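Local coordinates for periplasmic beta-glucosidase (Pseudomonas aeruginosa, PDB 6R5N), which probably hydrolyses terminal, non-reducing beta-D-glucosyl residues and releases beta-D-glucose, as a glycoside hydrolase of family 3, at residues Y78-G83 / D120-P125. Numbering follows the deposited sequence. Where two conformers were deposited one is given.
Sequences YDVAHG and DMSFSP. With NOJ (1-deoxynojirimycin), chain D.
Tyr78 and Ser122 pair as neighbours in the parallel sheet of the TIM-barrel domain of this family 3 glycosidase, where strands 75-78 and 121-122 run out into loops at the sugar site. Two backbone bonds hold the pair: Tyr78 N to Met121 O, bent at 137°, and Phe123 N to Tyr78 O at 2.9 Å. Ser122 CA adds a CH...O contact to that same Tyr78 O. Ser122 holds its OG anti to the backbone N (chi1 -176°), which carries the hydroxyl to the Val80 backbone. Ser122 OG donates to Val80 O at 2.8 Å from above the carbonyl plane, and Val80 CB packs against Ser122 OG. Ser124 CB touches Val80 O, and in one of two conformers Ser124 OG bonds Tyr160 OH and reaches Ala81 O through a water. With CG anti to its carbonyl carbon (chi1 -66°), Asp79 turns its carboxylate to the inhibitor and Phe123 CB. OD1 also forms a salt bridge with Lys176, which itself bonds the inhibitor and Phe123 O. Phe123 centres an inverse gamma turn. Asp79 OD1 sits in the plane of the Phe123 ring, at its edge, and 3.3 Å from Phe123 CB. Asp79 OD1 takes 1-deoxynojirimycin O4 at 2.6 Å, and Asp79 OD2 takes its O6 at 2.5 Å.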
ATOM      1  N   TYR A  78     -12.098  -8.569 -29.457  1.00 13.85           N
ATOM      2  CA  TYR A  78     -12.072  -7.116 -29.194  1.00 15.07           C
ATOM      3  C   TYR A  78     -12.305  -6.882 -27.710  1.00 17.00           C
ATOM      4  O   TYR A  78     -12.775  -7.777 -27.014  1.00 17.05           O
ATOM      5  CB  TYR A  78     -13.167  -6.440 -30.017  1.00 15.50           C
ATOM      6  CG  TYR A  78     -13.038  -4.948 -30.191  1.00 15.91           C
ATOM      7  CD1 TYR A  78     -11.802  -4.325 -30.322  1.00 16.24           C
ATOM      8  CD2 TYR A  78     -14.175  -4.161 -30.300  1.00 16.18           C
ATOM      9  CE1 TYR A  78     -11.701  -2.958 -30.546  1.00 17.23           C
ATOM     10  CE2 TYR A  78     -14.093  -2.792 -30.532  1.00 16.36           C
ATOM     11  CZ  TYR A  78     -12.856  -2.187 -30.631  1.00 17.90           C
ATOM     12  OH  TYR A  78     -12.795  -0.835 -30.835  1.00 17.40           O
ATOM     13  N   ASP A  79     -11.972  -5.685 -27.261  1.00 17.79           N
ATOM     14  CA  ASP A  79     -12.205  -5.207 -25.884  1.00 19.25           C
ATOM     15  C   ASP A  79     -13.604  -4.588 -25.833  1.00 20.25           C
ATOM     16  O   ASP A  79     -13.720  -3.344 -25.877  1.00 19.67           O
ATOM     17  CB  ASP A  79     -11.083  -4.250 -25.495  1.00 21.04           C
ATOM     18  CG  ASP A  79      -9.742  -4.954 -25.406  1.00 23.11           C
ATOM     19  OD1 ASP A  79      -9.564  -5.685 -24.417  1.00 23.17           O
ATOM     20  OD2 ASP A  79      -8.900  -4.793 -26.349  1.00 25.32           O
ATOM     21  N   VAL A  80     -14.627  -5.441 -25.792  1.00 18.94           N
ATOM     22  CA  VAL A  80     -16.028  -5.002 -25.583  1.00 20.50           C
ATOM     23  C   VAL A  80     -16.237  -5.023 -24.073  1.00 20.03           C
ATOM     24  O   VAL A  80     -16.607  -6.077 -23.536  1.00 23.63           O
ATOM     25  CB  VAL A  80     -17.018  -5.883 -26.363  1.00 20.66           C
ATOM     26  CG1 VAL A  80     -18.417  -5.342 -26.231  1.00 22.48           C
ATOM     27  CG2 VAL A  80     -16.629  -5.986 -27.839  1.00 21.04           C
ATOM     28  N   ALA A  81     -15.836  -3.945 -23.417  1.00 19.95           N
ATOM     29  CA  ALA A  81     -15.705  -3.874 -21.947  1.00 19.23           C
ATOM     30  C   ALA A  81     -17.060  -3.476 -21.376  1.00 18.31           C
ATOM     31  O   ALA A  81     -17.497  -4.135 -20.422  1.00 18.44           O
ATOM     32  CB  ALA A  81     -14.617  -2.886 -21.579  1.00 19.60           C
ATOM     33  N   HIS A  82     -17.686  -2.425 -21.941  1.00 15.09           N
ATOM     34  CA  HIS A  82     -18.971  -1.868 -21.439  1.00 14.65           C
ATOM     35  C   HIS A  82     -19.794  -1.348 -22.620  1.00 14.90           C
ATOM     36  O   HIS A  82     -20.358  -0.250 -22.524  1.00 16.91           O
ATOM     37  CB  HIS A  82     -18.696  -0.824 -20.352  1.00 13.53           C
ATOM     38  CG  HIS A  82     -17.826   0.308 -20.800  1.00 13.77           C
ATOM     39  ND1 HIS A  82     -18.338   1.539 -21.103  1.00 12.76           N
ATOM     40  CD2 HIS A  82     -16.483   0.395 -20.972  1.00 14.02           C
ATOM     41  CE1 HIS A  82     -17.367   2.340 -21.470  1.00 13.56           C
ATOM     42  NE2 HIS A  82     -16.203   1.676 -21.362  1.00 13.71           N
ATOM     43  N   GLY A  83     -19.859  -2.140 -23.693  1.00 14.24           N
ATOM     44  CA  GLY A  83     -20.564  -1.762 -24.909  1.00 14.71           C
ATOM     45  C   GLY A  83     -19.674  -1.921 -26.121  1.00 14.36           C
ATOM     46  O   GLY A  83     -18.454  -1.815 -25.982  1.00 16.10           O
ATOM     47  N   ASP A 120     -16.384 -12.752 -32.441  1.00 16.93           N
ATOM     48  CA  ASP A 120     -16.656 -14.046 -31.755  1.00 15.79           C
ATOM     49  C   ASP A 120     -16.335 -13.980 -30.255  1.00 16.36           C
ATOM     50  O   ASP A 120     -16.787 -14.895 -29.522  1.00 17.64           O
ATOM     51  CB  ASP A 120     -15.804 -15.162 -32.339  1.00 16.21           C
ATOM     52  CG  ASP A 120     -15.894 -15.242 -33.853  1.00 17.44           C
ATOM     53  OD1 ASP A 120     -17.011 -15.510 -34.370  1.00 17.79           O
ATOM     54  OD2 ASP A 120     -14.865 -14.982 -34.506  1.00 17.86           O
ATOM     55  N   MET A 121     -15.548 -12.989 -29.816  1.00 17.13           N
ATOM     56  CA  MET A 121     -14.958 -13.000 -28.448  1.00 16.64           C
ATOM     57  C   MET A 121     -14.740 -11.581 -27.939  1.00 15.69           C
ATOM     58  O   MET A 121     -14.345 -10.696 -28.732  1.00 17.11           O
ATOM     59  CB  MET A 121     -13.625 -13.740 -28.432  1.00 17.15           C
ATOM     60  CG  MET A 121     -12.904 -13.700 -27.079  1.00 17.56           C
ATOM     61  SD  MET A 121     -11.273 -14.521 -27.158  1.00 18.12           S
ATOM     62  CE  MET A 121     -11.784 -16.220 -27.392  1.00 18.94           C
ATOM     63  N   SER A 122     -15.000 -11.368 -26.656  1.00 14.35           N
ATOM     64  CA  SER A 122     -14.564 -10.140 -25.955  1.00 16.06           C
ATOM     65  C   SER A 122     -13.533 -10.525 -24.906  1.00 15.56           C
ATOM     66  O   SER A 122     -13.708 -11.568 -24.223  1.00 15.43           O
ATOM     67  CB  SER A 122     -15.675  -9.366 -25.318  1.00 16.94           C
ATOM     68  OG  SER A 122     -15.155  -8.165 -24.753  1.00 17.24           O
ATOM     69  N   PHE A 123     -12.507  -9.691 -24.807  1.00 15.30           N
ATOM     70  CA  PHE A 123     -11.564  -9.625 -23.669  1.00 15.17           C
ATOM     71  C   PHE A 123     -12.282  -8.940 -22.506  1.00 15.39           C
ATOM     72  O   PHE A 123     -11.957  -7.801 -22.131  1.00 15.62           O
ATOM     73  CB  PHE A 123     -10.286  -8.922 -24.106  1.00 15.23           C
ATOM     74  CG  PHE A 123      -9.579  -9.590 -25.259  1.00 15.86           C
ATOM     75  CD1 PHE A 123      -9.536 -10.970 -25.380  1.00 16.12           C
ATOM     76  CD2 PHE A 123      -8.934  -8.827 -26.205  1.00 16.84           C
ATOM     77  CE1 PHE A 123      -8.840 -11.580 -26.408  1.00 16.51           C
ATOM     78  CE2 PHE A 123      -8.243  -9.439 -27.241  1.00 18.48           C
ATOM     79  CZ  PHE A 123      -8.198 -10.812 -27.347  1.00 16.99           C
ATOM     80  N   SER A 124     -13.230  -9.676 -21.961  1.00 15.57           N
ATOM     81  CA  SER A 124     -14.172  -9.228 -20.901  0.53 16.28           C
ATOM     82  C   SER A 124     -14.885 -10.456 -20.333  1.00 16.23           C
ATOM     83  O   SER A 124     -14.946 -11.502 -20.994  1.00 15.94           O
ATOM     84  CB  SER A 124     -15.130  -8.197 -21.481  0.53 16.77           C
ATOM     85  OG  SER A 124     -16.076  -7.719 -20.530  0.53 17.93           O
ATOM     86  N   PRO A 125     -15.430 -10.416 -19.095  1.00 15.09           N
ATOM     87  CA  PRO A 125     -15.324  -9.273 -18.185  1.00 15.42           C
ATOM     88  C   PRO A 125     -13.950  -9.123 -17.514  1.00 15.82           C
ATOM     89  O   PRO A 125     -13.212 -10.089 -17.344  1.00 15.92           O
ATOM     90  CB  PRO A 125     -16.374  -9.600 -17.127  1.00 15.37           C
ATOM     91  CG  PRO A 125     -16.289 -11.123 -17.034  1.00 15.68           C
ATOM     92  CD  PRO A 125     -16.116 -11.556 -18.470  1.00 15.46           C
TER
HETATM   93  C1  NOJ D 802      -3.884  -4.762 -22.843  1.00 27.89           C
HETATM   94  C2  NOJ D 802      -4.840  -4.937 -21.667  1.00 27.71           C
HETATM   95  O2  NOJ D 802      -4.047  -5.169 -20.538  1.00 25.62           O
HETATM   96  C3  NOJ D 802      -6.026  -5.894 -21.875  1.00 26.22           C
HETATM   97  O3  NOJ D 802      -7.047  -5.500 -20.966  1.00 22.70           O
HETATM   98  C4  NOJ D 802      -6.471  -5.957 -23.369  1.00 28.33           C
HETATM   99  O4  NOJ D 802      -7.477  -6.944 -23.486  1.00 27.87           O
HETATM  100  C5  NOJ D 802      -5.299  -6.260 -24.330  1.00 28.43           C
HETATM  101  N5  NOJ D 802      -4.139  -5.377 -24.126  1.00 27.70           N
HETATM  102  C6  NOJ D 802      -5.660  -6.139 -25.830  1.00 29.34           C
HETATM  103  O6  NOJ D 802      -6.384  -4.965 -26.181  1.00 29.20           O
HETATM  104  O   HOH W   1     -15.692  -5.628 -18.556  1.00 23.54           O